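Local atomic coordinates of apoptosis regulator ced-9 (Caenorhabditis elegans, PDB entry 1OHU), a protein that restrains programmed cell death by sequestering the activator ced-4 until the inhibitor egl-1 binds ced-9 and releases it. Residues A[62-67]-A[111-116]; A[22-27]-A[55-60]. The protein carries 3 engineered substitutions. All coordinates share one frame; numbering follows the deposited sequence.

Interaction 1 of 2, residues A[62-67]-A[111-116]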
ATOM      1  N   GLU A  62      -4.528  -6.427  13.804  1.00 36.06           N
ATOM      2  CA  GLU A  62      -3.662  -6.829  14.905  1.00 35.34           C
ATOM      3  C   GLU A  62      -2.221  -7.087  14.472  1.00 34.27           C
ATOM      4  O   GLU A  62      -1.282  -6.631  15.126  1.00 34.03           O
ATOM      5  CB  GLU A  62      -4.217  -8.074  15.609  1.00 35.16           C
ATOM      6  CG  GLU A  62      -3.352  -8.542  16.760  1.00 37.49           C
ATOM      7  CD  GLU A  62      -3.891  -9.788  17.446  1.00 40.32           C
ATOM      8  OE1 GLU A  62      -4.646  -9.658  18.433  1.00 39.02           O
ATOM      9  OE2 GLU A  62      -3.557 -10.900  16.985  1.00 43.84           O
ATOM     10  N   ASN A  63      -2.034  -7.824  13.384  1.00 31.73           N
ATOM     11  CA  ASN A  63      -0.681  -8.081  12.928  1.00 32.22           C
ATOM     12  C   ASN A  63      -0.069  -6.781  12.432  1.00 31.87           C
ATOM     13  O   ASN A  63       1.147  -6.590  12.493  1.00 32.22           O
ATOM     14  CB  ASN A  63      -0.662  -9.151  11.835  1.00 31.72           C
ATOM     15  CG  ASN A  63      -0.614 -10.555  12.413  1.00 37.85           C
ATOM     16  OD1 ASN A  63      -0.348 -11.533  11.706  1.00 39.49           O
ATOM     17  ND2 ASN A  63      -0.870 -10.661  13.715  1.00 38.38           N
ATOM     18  N   PHE A  64      -0.919  -5.877  11.961  1.00 30.21           N
ATOM     19  CA  PHE A  64      -0.451  -4.585  11.488  1.00 29.26           C
ATOM     20  C   PHE A  64       0.109  -3.774  12.645  1.00 28.45           C
ATOM     21  O   PHE A  64       1.121  -3.098  12.496  1.00 27.84           O
ATOM     22  CB  PHE A  64      -1.585  -3.821  10.804  1.00 27.28           C
ATOM     23  CG  PHE A  64      -1.597  -3.970   9.308  1.00 26.09           C
ATOM     24  CD1 PHE A  64      -1.044  -5.097   8.703  1.00 26.57           C
ATOM     25  CD2 PHE A  64      -2.157  -2.981   8.500  1.00 26.79           C
ATOM     26  CE1 PHE A  64      -1.045  -5.236   7.313  1.00 27.42           C
ATOM     27  CE2 PHE A  64      -2.166  -3.109   7.108  1.00 24.96           C
ATOM     28  CZ  PHE A  64      -1.608  -4.237   6.515  1.00 26.55           C
ATOM     29  N   GLU A  65      -0.540  -3.847  13.803  1.00 27.64           N
ATOM     30  CA  GLU A  65      -0.064  -3.099  14.961  1.00 28.51           C
ATOM     31  C   GLU A  65       1.344  -3.557  15.326  1.00 28.34           C
ATOM     32  O   GLU A  65       2.223  -2.737  15.618  1.00 29.84           O
ATOM     33  CB  GLU A  65      -1.000  -3.294  16.163  1.00 27.23           C
ATOM     34  CG  GLU A  65      -2.346  -2.565  16.073  1.00 31.18           C
ATOM     35  CD  GLU A  65      -2.218  -1.051  15.861  1.00 32.78           C
ATOM     36  OE1 GLU A  65      -1.190  -0.457  16.253  1.00 32.64           O
ATOM     37  OE2 GLU A  65      -3.164  -0.444  15.310  1.00 36.15           O
ATOM     38  N   THR A  66       1.553  -4.871  15.291  1.00 26.11           N
ATOM     39  CA  THR A  66       2.850  -5.462  15.618  1.00 25.70           C
ATOM     40  C   THR A  66       3.952  -5.044  14.655  1.00 25.12           C
ATOM     41  O   THR A  66       5.009  -4.577  15.074  1.00 26.02           O
ATOM     42  CB  THR A  66       2.775  -7.000  15.614  1.00 25.46           C
ATOM     43  OG1 THR A  66       1.951  -7.435  16.702  1.00 25.41           O
ATOM     44  CG2 THR A  66       4.170  -7.610  15.749  1.00 19.17           C
ATOM     45  N   PHE A  67       3.699  -5.213  13.364  1.00 24.44           N
ATOM     46  CA  PHE A  67       4.685  -4.861  12.352  1.00 23.90           C
ATOM     47  C   PHE A  67       5.076  -3.384  12.376  1.00 24.08           C
ATOM     48  O   PHE A  67       6.234  -3.043  12.162  1.00 22.59           O
ATOM     49  CB  PHE A  67       4.168  -5.238  10.958  1.00 24.93           C
ATOM     50  CG  PHE A  67       3.951  -6.722  10.759  1.00 27.05           C
ATOM     51  CD1 PHE A  67       4.753  -7.656  11.411  1.00 26.54           C
ATOM     52  CD2 PHE A  67       2.963  -7.183   9.895  1.00 28.46           C
ATOM     53  CE1 PHE A  67       4.577  -9.025  11.208  1.00 30.58           C
ATOM     54  CE2 PHE A  67       2.778  -8.549   9.682  1.00 30.39           C
ATOM     55  CZ  PHE A  67       3.587  -9.474  10.341  1.00 29.52           C
ATOM     56  N   GLY A 111       1.754   0.154   4.435  1.00 23.93           N
ATOM     57  CA  GLY A 111       2.472   1.407   4.271  1.00 22.41           C
ATOM     58  C   GLY A 111       1.573   2.565   4.649  1.00 21.00           C
ATOM     59  O   GLY A 111       1.972   3.446   5.409  1.00 19.25           O
ATOM     60  N   GLY A 112       0.351   2.556   4.126  1.00 19.07           N
ATOM     61  CA  GLY A 112      -0.584   3.621   4.445  1.00 19.05           C
ATOM     62  C   GLY A 112      -0.868   3.659   5.934  1.00 19.09           C
ATOM     63  O   GLY A 112      -0.955   4.723   6.533  1.00 20.48           O
ATOM     64  N   PHE A 113      -1.018   2.479   6.524  1.00 20.77           N
ATOM     65  CA  PHE A 113      -1.297   2.325   7.946  1.00 23.13           C
ATOM     66  C   PHE A 113      -0.200   2.956   8.808  1.00 22.10           C
ATOM     67  O   PHE A 113      -0.482   3.720   9.729  1.00 22.78           O
ATOM     68  CB  PHE A 113      -1.408   0.835   8.288  1.00 24.27           C
ATOM     69  CG  PHE A 113      -1.628   0.560   9.751  1.00 27.00           C
ATOM     70  CD1 PHE A 113      -2.876   0.753  10.329  1.00 28.01           C
ATOM     71  CD2 PHE A 113      -0.583   0.098  10.551  1.00 27.52           C
ATOM     72  CE1 PHE A 113      -3.083   0.490  11.685  1.00 29.31           C
ATOM     73  CE2 PHE A 113      -0.779  -0.168  11.900  1.00 29.17           C
ATOM     74  CZ  PHE A 113      -2.036   0.029  12.470  1.00 29.42           C
ATOM     75  N   VAL A 114       1.049   2.617   8.509  1.00 21.26           N
ATOM     76  CA  VAL A 114       2.188   3.147   9.256  1.00 21.80           C
ATOM     77  C   VAL A 114       2.356   4.653   9.031  1.00 20.25           C
ATOM     78  O   VAL A 114       2.641   5.399   9.960  1.00 23.00           O
ATOM     79  CB  VAL A 114       3.491   2.441   8.846  1.00 21.73           C
ATOM     80  CG1 VAL A 114       4.632   2.916   9.731  1.00 25.00           C
ATOM     81  CG2 VAL A 114       3.317   0.937   8.965  1.00 25.87           C
ATOM     82  N   ALA A 115       2.195   5.091   7.789  1.00 19.03           N
ATOM     83  CA  ALA A 115       2.313   6.509   7.468  1.00 18.94           C
ATOM     84  C   ALA A 115       1.355   7.298   8.357  1.00 19.27           C
ATOM     85  O   ALA A 115       1.728   8.315   8.934  1.00 21.52           O
ATOM     86  CB  ALA A 115       1.981   6.742   6.005  1.00 15.33           C
ATOM     87  N   ALA A 116       0.119   6.818   8.477  1.00 19.18           N
ATOM     88  CA  ALA A 116      -0.873   7.497   9.310  1.00 21.10           C
ATOM     89  C   ALA A 116      -0.443   7.570  10.779  1.00 21.90           C
ATOM     90  O   ALA A 116      -0.834   8.489  11.494  1.00 24.03           O
ATOM     91  CB  ALA A 116      -2.217   6.804   9.191  1.00 21.98           C
TER
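F113 reaches from helix 101-118 across to helix 44-71, where F64 and E65 receive it. Its CG stands anti to the backbone N (chi1 177°), and this carries the ring out to the neighbouring helix. CB is the first atom to touch, with F64 CD2 3.9 Å from F113 CB. At the root of the ring, F113 CG lies 3.8 Å from F64 CD2. The two rings meet obliquely, with their planes 50° apart. Their centroids are 5.5 Å apart. Further out, F64 CB sits over one face of the F113 ring, 4.1 Å from its centroid, as a CH-pi contact. The pair lies in the buried helical bundle of the Bcl-2 fold; F113 directly follows G111 and G112, which close the predicted BH1 motif. F113 CE2 passes the backbone, 3.5 Å from F64 O. The far end of the ring meets a carboxylate: E65 OE2 comes to the ring edge, 3.1 Å from F113 CZ. E65 starts out away from helix 101-118, but its chain bends at chi2 and brings the carboxylate back. The carboxylate plane stands 76° from the ring plane. E65 OE1 forms a salt bridge with K117, one turn beyond F113.

Interaction 2 of 2, residues A[22-27]-A[55-60]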
ATOM      1  N   THR A  22      -2.042   9.090   0.896  1.00 23.93           N
ATOM      2  CA  THR A  22      -2.842  10.299   1.061  1.00 24.62           C
ATOM      3  C   THR A  22      -4.230   9.989   1.640  1.00 24.63           C
ATOM      4  O   THR A  22      -4.691  10.651   2.571  1.00 24.07           O
ATOM      5  CB  THR A  22      -3.006  11.010  -0.287  1.00 25.05           C
ATOM      6  OG1 THR A  22      -1.713  11.329  -0.810  1.00 26.03           O
ATOM      7  CG2 THR A  22      -3.808  12.277  -0.129  1.00 22.96           C
ATOM      8  N   HIS A  23      -4.882   8.973   1.086  1.00 26.82           N
ATOM      9  CA  HIS A  23      -6.212   8.569   1.519  1.00 26.90           C
ATOM     10  C   HIS A  23      -6.232   8.002   2.937  1.00 25.99           C
ATOM     11  O   HIS A  23      -7.099   8.349   3.741  1.00 27.85           O
ATOM     12  CB  HIS A  23      -6.777   7.535   0.548  1.00 27.05           C
ATOM     13  CG  HIS A  23      -8.021   6.868   1.039  1.00 30.05           C
ATOM     14  ND1 HIS A  23      -9.231   7.523   1.131  1.00 31.88           N
ATOM     15  CD2 HIS A  23      -8.231   5.616   1.512  1.00 30.01           C
ATOM     16  CE1 HIS A  23     -10.133   6.702   1.639  1.00 30.85           C
ATOM     17  NE2 HIS A  23      -9.552   5.539   1.880  1.00 29.21           N
ATOM     18  N   ARG A  24      -5.281   7.132   3.253  1.00 25.13           N
ATOM     19  CA  ARG A  24      -5.245   6.547   4.584  1.00 25.67           C
ATOM     20  C   ARG A  24      -4.934   7.596   5.650  1.00 25.63           C
ATOM     21  O   ARG A  24      -5.478   7.556   6.755  1.00 25.07           O
ATOM     22  CB  ARG A  24      -4.225   5.404   4.646  1.00 23.39           C
ATOM     23  CG  ARG A  24      -4.249   4.662   5.982  1.00 22.44           C
ATOM     24  CD  ARG A  24      -5.648   4.161   6.325  1.00 20.21           C
ATOM     25  NE  ARG A  24      -5.691   3.522   7.641  1.00 23.60           N
ATOM     26  CZ  ARG A  24      -5.695   4.175   8.801  1.00 23.38           C
ATOM     27  NH1 ARG A  24      -5.665   5.500   8.833  1.00 23.16           N
ATOM     28  NH2 ARG A  24      -5.717   3.495   9.937  1.00 24.78           N
ATOM     29  N   ILE A  25      -4.065   8.541   5.315  1.00 24.98           N
ATOM     30  CA  ILE A  25      -3.713   9.604   6.245  1.00 24.80           C
ATOM     31  C   ILE A  25      -4.915  10.530   6.461  1.00 25.63           C
ATOM     32  O   ILE A  25      -5.168  10.979   7.575  1.00 24.84           O
ATOM     33  CB  ILE A  25      -2.536  10.427   5.709  1.00 24.37           C
ATOM     34  CG1 ILE A  25      -1.260   9.572   5.742  1.00 24.15           C
ATOM     35  CG2 ILE A  25      -2.386  11.716   6.512  1.00 23.96           C
ATOM     36  CD1 ILE A  25      -0.053  10.237   5.094  1.00 24.21           C
ATOM     37  N   ARG A  26      -5.651  10.822   5.392  1.00 28.01           N
ATOM     38  CA  ARG A  26      -6.825  11.686   5.513  1.00 30.09           C
ATOM     39  C   ARG A  26      -7.908  10.955   6.295  1.00 31.20           C
ATOM     40  O   ARG A  26      -8.711  11.574   6.982  1.00 31.58           O
ATOM     41  CB  ARG A  26      -7.342  12.085   4.131  1.00 29.26           C
ATOM     42  CG  ARG A  26      -6.504  13.162   3.471  1.00 28.25           C
ATOM     43  CD  ARG A  26      -6.933  13.455   2.041  1.00 27.05           C
ATOM     44  NE  ARG A  26      -6.215  14.627   1.532  1.00 25.59           N
ATOM     45  CZ  ARG A  26      -6.157  14.997   0.255  1.00 25.74           C
ATOM     46  NH1 ARG A  26      -6.776  14.286  -0.687  1.00 23.49           N
ATOM     47  NH2 ARG A  26      -5.483  16.090  -0.080  1.00 22.47           N
ATOM     48  N   GLN A  27      -7.905   9.627   6.197  1.00 34.30           N
ATOM     49  CA  GLN A  27      -8.876   8.799   6.896  1.00 35.48           C
ATOM     50  C   GLN A  27      -8.664   8.955   8.398  1.00 35.99           C
ATOM     51  O   GLN A  27      -9.576   8.754   9.198  1.00 35.46           O
ATOM     52  CB  GLN A  27      -8.694   7.336   6.490  1.00 38.45           C
ATOM     53  CG  GLN A  27      -9.993   6.607   6.208  1.00 44.15           C
ATOM     54  CD  GLN A  27     -10.885   7.373   5.245  1.00 45.67           C
ATOM     55  OE1 GLN A  27     -10.426   7.862   4.211  1.00 47.26           O
ATOM     56  NE2 GLN A  27     -12.167   7.481   5.582  1.00 47.38           N
ATOM     57  N   ILE A  55     -10.075  -2.973   3.384  1.00 35.57           N
ATOM     58  CA  ILE A  55     -10.511  -4.327   3.695  1.00 35.88           C
ATOM     59  C   ILE A  55      -9.357  -5.127   4.291  1.00 35.70           C
ATOM     60  O   ILE A  55      -9.522  -5.811   5.301  1.00 38.85           O
ATOM     61  CB  ILE A  55     -11.006  -5.064   2.434  1.00 36.26           C
ATOM     62  CG1 ILE A  55     -12.264  -4.388   1.893  1.00 37.16           C
ATOM     63  CG2 ILE A  55     -11.285  -6.525   2.758  1.00 36.55           C
ATOM     64  CD1 ILE A  55     -12.826  -5.073   0.669  1.00 40.38           C
ATOM     65  N   PHE A  56      -8.187  -5.032   3.671  1.00 33.19           N
ATOM     66  CA  PHE A  56      -7.024  -5.772   4.143  1.00 33.18           C
ATOM     67  C   PHE A  56      -6.630  -5.357   5.555  1.00 33.20           C
ATOM     68  O   PHE A  56      -6.321  -6.206   6.391  1.00 32.81           O
ATOM     69  CB  PHE A  56      -5.833  -5.554   3.211  1.00 32.49           C
ATOM     70  CG  PHE A  56      -4.684  -6.485   3.468  1.00 31.24           C
ATOM     71  CD1 PHE A  56      -4.398  -7.514   2.584  1.00 33.50           C
ATOM     72  CD2 PHE A  56      -3.892  -6.341   4.602  1.00 32.27           C
ATOM     73  CE1 PHE A  56      -3.337  -8.385   2.827  1.00 34.93           C
ATOM     74  CE2 PHE A  56      -2.835  -7.205   4.853  1.00 29.63           C
ATOM     75  CZ  PHE A  56      -2.555  -8.227   3.969  1.00 31.68           C
ATOM     76  N   GLU A  57      -6.634  -4.054   5.818  1.00 31.80           N
ATOM     77  CA  GLU A  57      -6.260  -3.562   7.135  1.00 33.00           C
ATOM     78  C   GLU A  57      -7.192  -4.115   8.196  1.00 34.78           C
ATOM     79  O   GLU A  57      -6.742  -4.569   9.246  1.00 33.96           O
ATOM     80  CB  GLU A  57      -6.305  -2.033   7.199  1.00 30.75           C
ATOM     81  CG  GLU A  57      -5.827  -1.500   8.551  1.00 28.65           C
ATOM     82  CD  GLU A  57      -5.894   0.019   8.658  1.00 27.35           C
ATOM     83  OE1 GLU A  57      -5.592   0.715   7.661  1.00 25.85           O
ATOM     84  OE2 GLU A  57      -6.236   0.513   9.748  1.00 23.49           O
ATOM     85  N   LYS A  58      -8.493  -4.064   7.923  1.00 36.74           N
ATOM     86  CA  LYS A  58      -9.479  -4.562   8.873  1.00 39.09           C
ATOM     87  C   LYS A  58      -9.265  -6.031   9.186  1.00 38.86           C
ATOM     88  O   LYS A  58      -9.498  -6.468  10.308  1.00 40.76           O
ATOM     89  CB  LYS A  58     -10.902  -4.346   8.342  1.00 41.53           C
ATOM     90  CG  LYS A  58     -11.334  -2.888   8.318  1.00 45.21           C
ATOM     91  CD  LYS A  58     -12.835  -2.736   8.070  1.00 46.95           C
ATOM     92  CE  LYS A  58     -13.263  -1.281   8.257  1.00 51.19           C
ATOM     93  NZ  LYS A  58     -14.747  -1.103   8.318  1.00 53.45           N
ATOM     94  N   LYS A  59      -8.810  -6.791   8.200  1.00 40.00           N
ATOM     95  CA  LYS A  59      -8.575  -8.214   8.397  1.00 40.91           C
ATOM     96  C   LYS A  59      -7.284  -8.505   9.148  1.00 41.38           C
ATOM     97  O   LYS A  59      -7.222  -9.442   9.944  1.00 40.68           O
ATOM     98  CB  LYS A  59      -8.546  -8.936   7.051  1.00 42.86           C
ATOM     99  CG  LYS A  59      -9.872  -8.891   6.311  1.00 48.06           C
ATOM    100  CD  LYS A  59      -9.877  -9.822   5.100  1.00 50.20           C
ATOM    101  CE  LYS A  59     -11.288  -9.986   4.540  1.00 50.64           C
ATOM    102  NZ  LYS A  59     -11.318 -10.929   3.390  1.00 51.56           N
ATOM    103  N   HIS A  60      -6.261  -7.691   8.913  1.00 40.68           N
ATOM    104  CA  HIS A  60      -4.967  -7.904   9.548  1.00 39.93           C
ATOM    105  C   HIS A  60      -4.533  -6.800  10.493  1.00 38.79           C
ATOM    106  O   HIS A  60      -3.345  -6.610  10.727  1.00 39.75           O
ATOM    107  CB  HIS A  60      -3.922  -8.106   8.457  1.00 40.60           C
ATOM    108  CG  HIS A  60      -4.229  -9.262   7.560  1.00 42.38           C
ATOM    109  ND1 HIS A  60      -3.993 -10.568   7.926  1.00 43.51           N
ATOM    110  CD2 HIS A  60      -4.825  -9.313   6.346  1.00 43.74           C
ATOM    111  CE1 HIS A  60      -4.433 -11.376   6.977  1.00 44.30           C
ATOM    112  NE2 HIS A  60      -4.943 -10.638   6.007  1.00 44.75           N
TER
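R24 and E57 join helix 13-27 to helix 44-71 through one two-pronged salt bridge. The bridge consists of two hydrogen bonds. R24 NE donates to E57 OE1 at 2.8 Å, with a nearly straight N-H...O angle of 174°. R24 NH2 donates to E57 OE2 at 3.0 Å, also close to straight. Each oxygen accepts on its syn lone pair, the side that faces the other oxygen. The guanidinium grips the carboxylate side-on, with NE and one terminal nitrogen, one to each oxygen. Its plane lies 17° from that of the carboxylate, so the two groups are nearly coplanar. The two side chains cross at about a right angle. E57 is extended as far as its carboxylate, whereas R24 bends at chi2 (54°) and presents its NE edge.

Both side chains also pack against helix 101-118: R24 on A116 and F113, E57 on S109 and F113.

The helix of R24 carries most of the predicted BH4 motif, near the N-terminus of the Bcl-2 fold. The bridge ties this helix to helix 44-71 at the surface, although their nearest CA atoms, those of R24 and E57, are 10.5 Å apart. Two bonds from separate nitrogens fix the rotation of the carboxylate as well as its position. The opposite charges probably stabilise each other, favouring a deprotonated E57.

Interaction 1 is a buried contact and interaction 2 lies at the surface, yet their centres are about 9 Å apart. Both use helix 44-71. It faces helix 101-118 in interaction 1 and helix 13-27 in interaction 2, its residues 55-60 coming before 62-67. The buried contact is mainly aromatic and has no hydrogen bond across it. The surface contact is wholly polar between its segments and depends on paired charges. The two meet directly: F113 CD1 is 3.4 Å from E57 OE2, and G112 O is 3.3 Å from R24 CG. One side of the salt bridge thus borders the aromatic cluster.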